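Long-range contacts in glutathione S-transferase (Pseudomonas fluorescens, PDB 3M3M), which probably catalyses the conjugation of glutathione to electrophilic substrates and holds a glutathione molecule in this crystal: residues S12-K17 with F99-H104; P106-A111 with G174-S179; L94-F99 with D140-Q145. All blocks are in the same frame, centred on the assembly; numbering follows the deposited sequence.

Overall arrangement
One long helix, 87-117, takes part in all three contacts and meets a different element of the fold in each, a worked example of how one central rod can serve several neighbours. Interaction 1, nearest the middle of the chain, faces the thioredoxin-like domain and is polar and charged, with glutathione beside it. Interactions 2 and 3 lie further out, within the helical domain, and are apolar across the segments: interaction 2 is buried and sets a loop against the helix, interaction 3 is partly buried and packs it against helix 125-146. Interactions 1 and 3 share Phe99 and also touch where His104 CD2 lies 3.8 Å from SE of Met142.

Interaction 1: residues S12-K17 with F99-H104; sequences SGNCYK and FEQYSH. With GSH (glutathione), chain B.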
# COMPACT_ATOMS: atom_id res chain seq x y z
N SER A 12 -7.52 0.72 -5.27
CA SER A 12 -6.07 0.89 -5.44
C SER A 12 -5.36 0.58 -4.11
O SER A 12 -5.74 1.18 -3.10
CB SER A 12 -5.80 2.36 -5.76
OG SER A 12 -4.41 2.74 -5.45
N GLY A 13 -4.39 -0.34 -4.13
CA GLY A 13 -3.66 -0.69 -2.95
C GLY A 13 -2.99 0.55 -2.37
O GLY A 13 -2.94 0.70 -1.14
N ASN A 14 -2.43 1.42 -3.23
CA ASN A 14 -1.77 2.63 -2.70
C ASN A 14 -2.73 3.54 -1.93
O ASN A 14 -2.37 4.14 -0.92
CB ASN A 14 -1.08 3.40 -3.83
CG ASN A 14 0.06 2.58 -4.42
OD1 ASN A 14 0.10 2.34 -5.67
ND2 ASN A 14 0.98 2.15 -3.55
N CYS A 15 -3.99 3.58 -2.37
CA CYS A 15 -5.01 4.37 -1.66
C CYS A 15 -5.55 3.65 -0.41
O CYS A 15 -5.86 4.31 0.61
CB CYS A 15 -6.19 4.63 -2.64
SG CYS A 15 -5.69 5.69 -4.04
N TYR A 16 -5.68 2.30 -0.48
CA TYR A 16 -6.04 1.54 0.69
C TYR A 16 -5.10 1.78 1.88
O TYR A 16 -5.52 1.88 3.06
CB TYR A 16 -6.07 0.04 0.34
CG TYR A 16 -6.37 -0.84 1.55
CD1 TYR A 16 -7.36 -0.47 2.54
CD2 TYR A 16 -5.64 -2.04 1.71
CE1 TYR A 16 -7.60 -1.33 3.67
CE2 TYR A 16 -5.87 -2.91 2.83
CZ TYR A 16 -6.88 -2.53 3.77
OH TYR A 16 -7.07 -3.35 4.88
N LYS A 17 -3.77 1.93 1.62
CA LYS A 17 -2.87 2.28 2.70
C LYS A 17 -3.35 3.48 3.49
O LYS A 17 -3.24 3.45 4.74
CB LYS A 17 -1.49 2.74 2.12
CG LYS A 17 -0.72 1.64 1.41
CD LYS A 17 0.41 2.26 0.58
CE LYS A 17 1.10 1.17 -0.23
NZ LYS A 17 2.23 1.74 -1.07
N PHE A 99 11.70 -0.42 -0.29
CA PHE A 99 11.65 -1.76 -0.88
C PHE A 99 10.28 -2.04 -1.47
O PHE A 99 10.15 -2.59 -2.57
CB PHE A 99 11.94 -2.81 0.24
CG PHE A 99 11.48 -4.25 -0.07
CD1 PHE A 99 12.31 -5.18 -0.71
CD2 PHE A 99 10.16 -4.67 0.39
CE1 PHE A 99 11.83 -6.54 -0.98
CE2 PHE A 99 9.75 -6.00 0.18
CZ PHE A 99 10.54 -6.90 -0.47
N GLU A 100 9.24 -1.59 -0.77
CA GLU A 100 7.87 -1.85 -1.32
C GLU A 100 7.61 -1.10 -2.67
O GLU A 100 7.07 -1.74 -3.67
CB GLU A 100 6.79 -1.41 -0.31
CG GLU A 100 5.35 -1.65 -0.85
CD GLU A 100 4.69 -0.37 -1.43
OE1 GLU A 100 5.11 0.75 -1.12
OE2 GLU A 100 3.66 -0.50 -2.10
N GLN A 101 8.11 0.14 -2.78
CA GLN A 101 7.91 0.92 -3.99
C GLN A 101 8.83 0.40 -5.16
O GLN A 101 8.42 0.49 -6.33
CB GLN A 101 8.20 2.42 -3.68
CG GLN A 101 7.06 3.04 -2.86
CD GLN A 101 5.77 3.20 -3.70
OE1 GLN A 101 4.65 2.64 -3.34
NE2 GLN A 101 5.86 3.92 -4.78
N TYR A 102 10.00 -0.20 -4.84
CA TYR A 102 11.00 -0.50 -5.90
C TYR A 102 10.92 -1.99 -6.32
O TYR A 102 10.96 -2.34 -7.51
CB TYR A 102 12.43 -0.15 -5.40
CG TYR A 102 13.36 -0.18 -6.59
CD1 TYR A 102 13.47 0.95 -7.39
CD2 TYR A 102 14.06 -1.35 -6.95
CE1 TYR A 102 14.26 0.98 -8.56
CE2 TYR A 102 14.88 -1.32 -8.12
CZ TYR A 102 14.97 -0.13 -8.88
OH TYR A 102 15.73 -0.12 -10.06
N SER A 103 10.74 -2.85 -5.33
CA SER A 103 10.91 -4.30 -5.50
C SER A 103 9.63 -5.11 -5.44
O SER A 103 9.67 -6.29 -5.70
CB SER A 103 11.89 -4.82 -4.40
OG SER A 103 13.23 -4.32 -4.72
N HIS A 104 8.51 -4.54 -5.02
CA HIS A 104 7.29 -5.28 -4.70
C HIS A 104 6.08 -4.71 -5.49
O HIS A 104 5.57 -5.36 -6.36
CB HIS A 104 7.06 -5.16 -3.19
CG HIS A 104 5.85 -5.85 -2.65
ND1 HIS A 104 4.63 -5.24 -2.57
CD2 HIS A 104 5.71 -7.06 -2.09
CE1 HIS A 104 3.77 -6.06 -2.02
NE2 HIS A 104 4.39 -7.18 -1.73
N1 GSH B . 4.42 5.85 -5.98
CA1 GSH B . 2.96 6.23 -5.93
C1 GSH B . 2.36 6.04 -4.53
O11 GSH B . 1.46 6.85 -4.16
O12 GSH B . 2.75 5.05 -3.84
CB1 GSH B . 2.25 5.31 -6.98
CG1 GSH B . 0.80 5.66 -6.94
CD1 GSH B . 0.07 5.07 -8.16
OE1 GSH B . 0.75 4.31 -9.11
N2 GSH B . -1.27 5.30 -8.35
CA2 GSH B . -1.95 4.72 -9.50
C2 GSH B . -2.34 5.85 -10.36
O2 GSH B . -2.77 6.96 -9.76
CB2 GSH B . -3.20 3.99 -8.96
SG2 GSH B . -2.70 2.54 -7.85
N3 GSH B . -2.24 5.76 -11.67
CA3 GSH B . -2.73 6.90 -12.48
C3 GSH B . -1.85 7.21 -13.67
O31 GSH B . -2.31 7.87 -14.65
O32 GSH B . -0.66 6.84 -13.65
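Lys17 NZ is gripped by the carboxylate of Glu100 in a salt bridge that joins the two domains of the glutathione transferase fold, the thioredoxin-like N-terminal part and the helical C-terminal part. The shorter bond is to Glu100 OE2, 2.9 Å from Lys17 NZ, met on the syn side but 34° out of the carboxylate plane; the second bond, to OE1, is weak. The helical segments run antiparallel with axes 13.7 Å apart, a gap that is bridged here by long side chains. Lys17 does so with its chain fully extended beyond CG, whereas Glu100, CG anti to its backbone N (chi1 180°), bends at chi2 to bring its carboxylate round to meet the ammonium from the opposite direction. Ser69 OG and Asn70 OD1 also accept from Lys17 NZ, and Asn70 ND2 donates to Glu100 OE1. The charged pair is thus tied to Ser69, which binds glutathione, and to Asn70, which with Glu68 belongs to the sodium site. Such a network would be expected to stabilise both charges in buried surroundings.

Beside the charged pair, Asn14 and Gln101 bring amide planes 61° apart to the gamma-glutamyl end of glutathione. Gln101 CD lies 3.5 Å from O12 of its carboxylate, and Asn14 CG lies 3.7 Å from that same oxygen.

Interaction 2: residues P106-A111 with G174-S179; sequences PYIAVA and GGFDLS
Phe176 and Ile108 make the central apolar contact, a CH-pi interaction between the loop that follows helix 159-168 and the long helix 87-117. The methyl CD1 of Ile108 sits over the middle of one face of the ring, 3.6 Å from the centroid of Phe176 and only 13° off its normal. Ile108 reaches that position with CG1 beside its backbone N (chi1 -50°) and a second bend at chi2. One turn further along the helix, Ala111 CB touches the ring obliquely, 3.6 Å from Phe176 CE2. Leu139, Tyr136 and His132 of helix 125-146 also pack round the ring, Tyr136 meeting it edge-to-face.

Contacts with backbone atoms form a second group. The carbonyl oxygen of Tyr107, already bonded to Ala111 N within the helix, lies at the ring edge, 4.0 Å from Phe176 CZ. Gly174, having no side chain, lets the loop lie directly on the helix: its CA is 4.6 Å from that of Ala111, and its carbonyl oxygen rests against Ala111 CB. Gly175 then turns the chain with a positive phi of 85°, before Phe176 points back to the helix.

Hydrogen bonds belong to the loop and its other neighbours. Asp177 OD1 accepts from Ser179 N at 3.0 Å in an Asx turn and also from Ser179 OG, both donors arriving from the same face of the carboxylate. His132 NE2 is bonded to Gly174 O, and Tyr136 OH to Asp177 N.

The chemistry is therefore divided: directional bonds tie the loop to helix 125-146 and shape its own turn, while no hydrogen bond crosses to segment 106-111, where the contact rests on van der Waals and CH-pi packing, with two carbonyl oxygens lying against carbon atoms.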
# COMPACT_ATOMS: atom_id res chain seq x y z
N PRO A 106 5.68 -2.77 -8.17
CA PRO A 106 5.58 -2.87 -9.63
C PRO A 106 5.33 -4.28 -10.12
O PRO A 106 5.01 -4.43 -11.33
CB PRO A 106 7.00 -2.49 -10.09
CG PRO A 106 7.51 -1.53 -8.98
CD PRO A 106 6.99 -2.25 -7.75
N TYR A 107 5.48 -5.29 -9.27
CA TYR A 107 5.24 -6.70 -9.71
C TYR A 107 3.88 -7.16 -9.17
O TYR A 107 3.08 -7.69 -9.90
CB TYR A 107 6.38 -7.63 -9.21
CG TYR A 107 7.71 -6.96 -9.64
CD1 TYR A 107 7.92 -6.66 -10.96
CD2 TYR A 107 8.64 -6.51 -8.70
CE1 TYR A 107 9.09 -6.00 -11.43
CE2 TYR A 107 9.80 -5.83 -9.13
CZ TYR A 107 10.00 -5.57 -10.50
OH TYR A 107 11.13 -4.89 -10.99
N ILE A 108 3.62 -6.96 -7.86
CA ILE A 108 2.38 -7.43 -7.24
C ILE A 108 1.24 -6.60 -7.77
O ILE A 108 0.27 -7.16 -8.25
CB ILE A 108 2.40 -7.45 -5.70
CG1 ILE A 108 3.69 -8.17 -5.16
CG2 ILE A 108 1.03 -7.93 -5.14
CD1 ILE A 108 3.76 -9.66 -5.46
N ALA A 109 1.37 -5.28 -7.75
CA ALA A 109 0.23 -4.43 -8.15
C ALA A 109 -0.04 -4.56 -9.65
O ALA A 109 -1.20 -4.60 -10.05
CB ALA A 109 0.49 -2.91 -7.82
N VAL A 110 1.02 -4.60 -10.47
CA VAL A 110 0.81 -4.64 -11.92
C VAL A 110 0.27 -6.02 -12.36
O VAL A 110 -0.59 -6.10 -13.26
CB VAL A 110 2.09 -4.18 -12.69
CG1 VAL A 110 1.89 -4.15 -14.23
CG2 VAL A 110 2.44 -2.74 -12.26
N ALA A 111 0.75 -7.10 -11.73
CA ALA A 111 0.17 -8.44 -12.08
C ALA A 111 -1.33 -8.43 -11.76
O ALA A 111 -2.17 -8.99 -12.51
CB ALA A 111 0.86 -9.54 -11.26
N GLY A 174 -3.63 -11.16 -8.42
CA GLY A 174 -2.62 -11.10 -9.50
C GLY A 174 -1.95 -12.48 -9.72
O GLY A 174 -0.93 -12.58 -10.44
N GLY A 175 -2.56 -13.54 -9.14
CA GLY A 175 -2.11 -14.92 -9.41
C GLY A 175 -0.97 -15.43 -8.56
O GLY A 175 -0.46 -16.54 -8.80
N PHE A 176 -0.54 -14.68 -7.56
CA PHE A 176 0.38 -15.22 -6.55
C PHE A 176 -0.26 -16.15 -5.55
O PHE A 176 -1.32 -15.87 -4.97
CB PHE A 176 1.12 -14.06 -5.78
CG PHE A 176 1.86 -13.14 -6.71
CD1 PHE A 176 3.24 -13.40 -7.04
CD2 PHE A 176 1.23 -12.00 -7.27
CE1 PHE A 176 3.95 -12.51 -7.95
CE2 PHE A 176 1.96 -11.15 -8.20
CZ PHE A 176 3.30 -11.42 -8.53
N ASP A 177 0.44 -17.26 -5.28
CA ASP A 177 -0.12 -18.27 -4.41
C ASP A 177 0.49 -18.10 -3.03
O ASP A 177 1.65 -18.52 -2.76
CB ASP A 177 0.22 -19.64 -4.99
CG ASP A 177 -0.26 -20.79 -4.13
OD1 ASP A 177 -0.92 -20.62 -3.06
OD2 ASP A 177 0.03 -21.96 -4.57
N LEU A 178 -0.28 -17.47 -2.13
CA LEU A 178 0.29 -17.15 -0.83
C LEU A 178 0.35 -18.37 0.04
O LEU A 178 0.85 -18.29 1.13
CB LEU A 178 -0.52 -16.02 -0.09
CG LEU A 178 -0.40 -14.66 -0.89
CD1 LEU A 178 -1.20 -13.66 -0.16
CD2 LEU A 178 1.04 -14.20 -1.00
N SER A 179 -0.24 -19.51 -0.40
CA SER A 179 -0.11 -20.72 0.46
C SER A 179 1.35 -21.19 0.51
O SER A 179 1.71 -21.91 1.45
CB SER A 179 -0.99 -21.92 -0.01
OG SER A 179 -0.46 -22.47 -1.24

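Interaction 3: residues L94-F99 with D140-Q145; sequences LQWQFF and DVMEKQ
Trp96 and Phe99 both reach Val141, and their rings meet each other edge-to-face: CZ3 of Trp96 stands over one face of Phe99, offset toward its rim. Val141 CG1 lies against the far edge of the indole, near its plane and 3.7 Å from Trp96 CH2, and also meets the phenyl ring obliquely. With CG1 anti to the backbone N (chi1 175°), Val141 directs this one methyl to both rings. The side chains of Phe99 and Val141 slide past each other in opposite directions, bringing Phe99 CE1 to 4.0 Å from Val141 CG1.

On the other flank Met142, a selenomethionine here, crosses the phenyl ring at a slant and touches Phe99 CE2 through its CG. Gln145 crosses the indole, its amide plane 75° from that of the ring. The aliphatic part does the touching, with Gln145 CG 3.8 Å from Trp96 CZ2, while NE2 is hydrogen-bonded to Thr149 OG1.

Leu164 and Ala160 of helix 159-168 also pack on Trp96. The two segments run antiparallel at 156°, joining helices 87-117 and 125-146, the consecutive long helices characteristic of the all-helical C-terminal domain of glutathione transferases.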
# COMPACT_ATOMS: atom_id res chain seq x y z
N LEU A 94 11.55 2.79 6.96
CA LEU A 94 11.69 3.44 5.61
C LEU A 94 12.30 2.44 4.67
O LEU A 94 11.90 2.40 3.54
CB LEU A 94 12.59 4.72 5.66
CG LEU A 94 11.88 5.83 6.49
CD1 LEU A 94 12.85 7.01 6.67
CD2 LEU A 94 10.63 6.35 5.72
N GLN A 95 13.19 1.57 5.14
CA GLN A 95 13.79 0.56 4.26
C GLN A 95 12.67 -0.29 3.65
O GLN A 95 12.67 -0.51 2.47
CB GLN A 95 14.74 -0.31 5.13
CG GLN A 95 15.25 -1.53 4.46
CD GLN A 95 15.92 -2.39 5.52
OE1 GLN A 95 17.07 -2.17 5.91
NE2 GLN A 95 15.16 -3.40 6.02
N TRP A 96 11.78 -0.84 4.49
CA TRP A 96 10.73 -1.66 3.96
C TRP A 96 9.79 -0.85 3.01
O TRP A 96 9.27 -1.42 2.06
CB TRP A 96 9.92 -2.31 5.13
CG TRP A 96 10.69 -3.40 5.74
CD1 TRP A 96 11.35 -3.32 6.94
CD2 TRP A 96 11.06 -4.64 5.13
NE1 TRP A 96 12.10 -4.47 7.16
CE2 TRP A 96 11.91 -5.32 6.09
CE3 TRP A 96 10.71 -5.29 3.92
CZ2 TRP A 96 12.46 -6.58 5.83
CZ3 TRP A 96 11.29 -6.57 3.67
CH2 TRP A 96 12.13 -7.19 4.65
N GLN A 97 9.55 0.41 3.32
CA GLN A 97 8.73 1.23 2.40
C GLN A 97 9.42 1.50 1.03
O GLN A 97 8.69 1.45 0.03
CB GLN A 97 8.34 2.53 3.05
CG GLN A 97 7.38 2.34 4.32
CD GLN A 97 6.88 3.65 4.77
OE1 GLN A 97 7.68 4.58 4.97
NE2 GLN A 97 5.55 3.77 4.91
N PHE A 98 10.72 1.82 0.96
CA PHE A 98 11.34 2.00 -0.35
C PHE A 98 11.38 0.66 -1.04
O PHE A 98 11.20 0.59 -2.26
CB PHE A 98 12.73 2.63 -0.11
CG PHE A 98 12.63 4.07 0.27
CD1 PHE A 98 12.12 4.97 -0.66
CD2 PHE A 98 13.05 4.54 1.53
CE1 PHE A 98 12.00 6.34 -0.34
CE2 PHE A 98 12.94 5.86 1.89
CZ PHE A 98 12.40 6.78 0.94
N PHE A 99 11.70 -0.42 -0.29
CA PHE A 99 11.65 -1.76 -0.88
C PHE A 99 10.28 -2.04 -1.47
O PHE A 99 10.15 -2.59 -2.57
CB PHE A 99 11.94 -2.81 0.24
CG PHE A 99 11.48 -4.25 -0.07
CD1 PHE A 99 12.31 -5.18 -0.71
CD2 PHE A 99 10.16 -4.67 0.39
CE1 PHE A 99 11.83 -6.54 -0.98
CE2 PHE A 99 9.75 -6.00 0.18
CZ PHE A 99 10.54 -6.90 -0.47
N ASP A 140 9.60 -13.62 -1.15
CA ASP A 140 10.58 -14.42 -0.47
C ASP A 140 11.37 -13.64 0.55
O ASP A 140 11.62 -14.11 1.68
CB ASP A 140 11.61 -15.03 -1.46
CG ASP A 140 11.03 -16.11 -2.35
OD1 ASP A 140 9.91 -16.66 -2.09
OD2 ASP A 140 11.68 -16.34 -3.41
N VAL A 141 11.74 -12.40 0.23
CA VAL A 141 12.38 -11.52 1.25
C VAL A 141 11.52 -11.31 2.52
O VAL A 141 12.01 -11.39 3.66
CB VAL A 141 12.73 -10.14 0.61
CG1 VAL A 141 13.28 -9.19 1.70
CG2 VAL A 141 13.77 -10.35 -0.56
N MSE A 142 10.22 -11.01 2.28
CA MSE A 142 9.31 -10.78 3.38
C MSE A 142 9.17 -12.09 4.22
O MSE A 142 9.08 -11.99 5.44
CB MSE A 142 7.89 -10.38 2.80
CG MSE A 142 7.98 -8.96 2.25
SE MSE A 142 6.20 -8.67 1.35
CE MSE A 142 5.07 -8.81 3.05
N GLU A 143 9.03 -13.23 3.53
CA GLU A 143 8.88 -14.56 4.22
C GLU A 143 10.05 -14.81 5.13
O GLU A 143 9.89 -15.24 6.28
CB GLU A 143 8.70 -15.68 3.19
CG GLU A 143 8.40 -17.14 3.82
CD GLU A 143 7.00 -17.23 4.41
OE1 GLU A 143 6.18 -16.26 4.19
OE2 GLU A 143 6.75 -18.29 5.03
N LYS A 144 11.29 -14.57 4.65
CA LYS A 144 12.41 -14.74 5.59
C LYS A 144 12.33 -13.83 6.79
O LYS A 144 12.61 -14.22 7.93
CB LYS A 144 13.70 -14.50 4.79
CG LYS A 144 13.97 -15.73 3.91
CD LYS A 144 15.27 -15.47 3.04
CE LYS A 144 15.65 -16.64 2.05
NZ LYS A 144 14.66 -16.68 0.84
N GLN A 145 11.98 -12.54 6.62
CA GLN A 145 11.93 -11.70 7.73
C GLN A 145 10.81 -12.11 8.73
O GLN A 145 11.04 -12.07 9.91
CB GLN A 145 11.71 -10.17 7.31
CG GLN A 145 11.58 -9.17 8.49
CD GLN A 145 12.93 -9.02 9.27
OE1 GLN A 145 13.97 -8.86 8.65
NE2 GLN A 145 12.91 -9.24 10.57